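Local structure of 2-oxoglutarate-dependent dioxygenase DAO (Oryza sativa subsp. indica, 6KUN) at residues 217-225 / 255-263. The protein probably catalyses the iron- and 2-oxoglutarate-dependent, irreversible oxidation of the auxin indole-3-acetic acid to inactive 2-oxoindole-3-acetic acid. Residues are numbered along the deposited sequence; the frame is centred on the assembly and turned at random.
Sequences DVGQAWSNG and DTVSAPGEL
Pro260 lies over one face of the Trp222 indole, an example of proline-tryptophan pairing through CH-pi contact. Its CD stands 3.9 Å from the centroid of the five-membered ring, only 11° off the normal, while CG reaches further along the same face to Trp222 CE2 at 3.8 Å. The indole is swung there by a first torsion that sets CG anti to the backbone N (177°).

Apolar packing continues toward the start of the helix. Val257 directs CG1 at Ala221 CB (4.0 Å) and CG2 at Val218 CG2 (4.0 Å), with Phe275 and Tyr277 packing against the same valine.

Just past Trp222 the helix 217-222 ends in a Schellman motif, with Asn224 at positive phi as the C-prime residue. This short helix follows a strand of the jelly-roll core, and residues 257-263 pass along its flank. Its start is backbone-bonded to Asp175, a predicted iron ligand, and to Ser176 of the indole-3-acetic acid pocket.

Polar contacts gather at the C-terminal end. Trp222 O receives a CA-H...O contact from Ala259 CA at 3.2 Å. Beyond it, Asn224 ND2 donates to Leu263 O (3.2 Å, 150° at the hydrogen) from above the carbonyl plane; Arg226 NE also donates to this oxygen. Asn224 OD1 accepts from Arg271 N, so bonds at both ends hold the amide's rotation.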
loop_
_atom_site.group_PDB
_atom_site.type_symbol
_atom_site.label_atom_id
_atom_site.label_comp_id
_atom_site.label_asym_id
_atom_site.label_seq_id
_atom_site.Cartn_x
_atom_site.Cartn_y
_atom_site.Cartn_z
ATOM N N ASP B 217 28.984 6.825 4.135
ATOM C CA ASP B 217 30.340 7.376 4.277
ATOM C C ASP B 217 31.349 6.511 3.555
ATOM O O ASP B 217 32.218 7.020 2.859
ATOM C CB ASP B 217 30.743 7.505 5.737
ATOM C CG ASP B 217 29.953 8.560 6.495
ATOM O OD1 ASP B 217 29.210 9.360 5.901
ATOM O OD2 ASP B 217 30.094 8.548 7.766
ATOM N N VAL B 218 31.252 5.186 3.713
ATOM C CA VAL B 218 32.118 4.275 2.955
ATOM C C VAL B 218 31.952 4.430 1.448
ATOM O O VAL B 218 32.928 4.289 0.688
ATOM C CB VAL B 218 31.904 2.823 3.381
ATOM C CG1 VAL B 218 32.539 1.886 2.364
ATOM C CG2 VAL B 218 32.474 2.576 4.775
ATOM N N GLY B 219 30.745 4.751 0.981
ATOM C CA GLY B 219 30.580 5.059 -0.433
ATOM C C GLY B 219 31.437 6.246 -0.877
ATOM O O GLY B 219 32.048 6.233 -1.980
ATOM N N GLN B 220 31.443 7.314 -0.053
ATOM C CA GLN B 220 32.236 8.508 -0.352
ATOM C C GLN B 220 33.721 8.181 -0.350
ATOM O O GLN B 220 34.465 8.663 -1.193
ATOM C CB GLN B 220 31.900 9.598 0.672
ATOM C CG GLN B 220 32.972 10.660 0.988
ATOM C CD GLN B 220 33.122 11.727 -0.087
ATOM O OE1 GLN B 220 32.325 11.816 -1.045
ATOM N NE2 GLN B 220 34.166 12.521 0.050
ATOM N N ALA B 221 34.168 7.335 0.570
ATOM C CA ALA B 221 35.591 7.032 0.670
ATOM C C ALA B 221 36.026 6.039 -0.409
ATOM O O ALA B 221 37.030 6.250 -1.096
ATOM C CB ALA B 221 35.945 6.523 2.075
ATOM N N TRP B 222 35.280 4.968 -0.602
ATOM C CA TRP B 222 35.586 4.007 -1.654
ATOM C C TRP B 222 35.563 4.642 -3.035
ATOM O O TRP B 222 36.294 4.208 -3.936
ATOM C CB TRP B 222 34.572 2.871 -1.572
ATOM C CG TRP B 222 34.678 1.826 -2.611
ATOM C CD1 TRP B 222 35.334 0.618 -2.502
ATOM C CD2 TRP B 222 34.074 1.845 -3.885
ATOM N NE1 TRP B 222 35.189 -0.085 -3.669
ATOM C CE2 TRP B 222 34.406 0.640 -4.530
ATOM C CE3 TRP B 222 33.265 2.769 -4.560
ATOM C CZ2 TRP B 222 33.970 0.341 -5.805
ATOM C CZ3 TRP B 222 32.827 2.465 -5.816
ATOM C CH2 TRP B 222 33.188 1.266 -6.436
ATOM N N SER B 223 34.729 5.649 -3.241
ATOM C CA SER B 223 34.614 6.254 -4.564
ATOM C C SER B 223 35.621 7.384 -4.776
ATOM O O SER B 223 35.548 8.089 -5.776
ATOM C CB SER B 223 33.203 6.762 -4.774
ATOM O OG SER B 223 32.978 7.932 -4.011
ATOM N N ASN B 224 36.524 7.562 -3.828
ATOM C CA ASN B 224 37.491 8.642 -3.817
ATOM C C ASN B 224 36.841 10.005 -3.889
ATOM O O ASN B 224 37.316 10.880 -4.600
ATOM C CB ASN B 224 38.509 8.515 -4.942
ATOM C CG ASN B 224 39.726 9.355 -4.670
ATOM O OD1 ASN B 224 40.235 9.357 -3.562
ATOM N ND2 ASN B 224 40.122 10.148 -5.650
ATOM N N GLY B 225 35.739 10.175 -3.185
ATOM C CA GLY B 225 35.056 11.449 -3.169
ATOM C C GLY B 225 34.010 11.646 -4.242
ATOM O O GLY B 225 33.349 12.683 -4.242
ATOM N N ASP B 255 37.032 -6.117 5.528
ATOM C CA ASP B 255 36.789 -4.902 6.293
ATOM C C ASP B 255 37.629 -3.700 5.863
ATOM O O ASP B 255 37.548 -2.635 6.503
ATOM C CB ASP B 255 36.987 -5.110 7.785
ATOM C CG ASP B 255 36.107 -4.197 8.632
ATOM O OD1 ASP B 255 34.896 -4.100 8.346
ATOM O OD2 ASP B 255 36.612 -3.586 9.592
ATOM N N THR B 256 38.377 -3.782 4.777
ATOM C CA THR B 256 39.211 -2.651 4.403
ATOM C C THR B 256 38.526 -1.737 3.395
ATOM O O THR B 256 38.087 -2.197 2.343
ATOM C CB THR B 256 40.547 -3.117 3.803
ATOM O OG1 THR B 256 41.326 -3.714 4.823
ATOM C CG2 THR B 256 41.313 -1.952 3.207
ATOM N N VAL B 257 38.534 -0.435 3.690
ATOM C CA VAL B 257 37.980 0.580 2.802
ATOM C C VAL B 257 39.133 1.248 2.069
ATOM O O VAL B 257 39.913 2.005 2.668
ATOM C CB VAL B 257 37.141 1.604 3.579
ATOM C CG1 VAL B 257 36.547 2.616 2.609
ATOM C CG2 VAL B 257 36.052 0.904 4.394
ATOM N N SER B 258 39.232 1.006 0.753
ATOM C CA SER B 258 40.243 1.661 -0.066
ATOM C C SER B 258 39.733 1.882 -1.483
ATOM O O SER B 258 39.272 0.952 -2.140
ATOM C CB SER B 258 41.535 0.822 -0.119
ATOM O OG SER B 258 42.533 1.553 -0.830
ATOM N N ALA B 259 39.795 3.122 -1.938
ATOM C CA ALA B 259 39.304 3.454 -3.255
ATOM C C ALA B 259 40.041 2.649 -4.315
ATOM O O ALA B 259 41.232 2.358 -4.148
ATOM C CB ALA B 259 39.464 4.950 -3.524
ATOM N N PRO B 260 39.368 2.231 -5.380
ATOM C CA PRO B 260 40.079 1.611 -6.509
ATOM C C PRO B 260 40.947 2.612 -7.264
ATOM O O PRO B 260 40.622 3.798 -7.377
ATOM C CB PRO B 260 38.933 1.076 -7.385
ATOM C CG PRO B 260 37.709 0.990 -6.431
ATOM C CD PRO B 260 37.890 2.113 -5.481
ATOM N N GLY B 261 42.045 2.113 -7.821
ATOM C CA GLY B 261 42.922 2.942 -8.640
ATOM C C GLY B 261 42.270 3.882 -9.646
ATOM O O GLY B 261 42.678 5.049 -9.756
ATOM N N GLU B 262 41.258 3.431 -10.392
ATOM C CA GLU B 262 40.800 4.199 -11.537
ATOM C C GLU B 262 39.980 5.435 -11.159
ATOM O O GLU B 262 39.627 6.224 -12.053
ATOM C CB GLU B 262 39.959 3.332 -12.488
ATOM C CG GLU B 262 40.688 2.131 -13.072
ATOM C CD GLU B 262 40.562 0.873 -12.208
ATOM O OE1 GLU B 262 40.705 0.967 -10.961
ATOM O OE2 GLU B 262 40.317 -0.204 -12.791
ATOM N N LEU B 263 39.687 5.635 -9.871
ATOM C CA LEU B 263 38.941 6.810 -9.434
ATOM C C LEU B 263 39.838 7.938 -8.925
ATOM O O LEU B 263 39.317 9.016 -8.584
ATOM C CB LEU B 263 37.940 6.444 -8.338
ATOM C CG LEU B 263 36.922 5.356 -8.682
ATOM C CD1 LEU B 263 36.330 5.590 -10.044
ATOM C CD2 LEU B 263 37.567 3.993 -8.609
#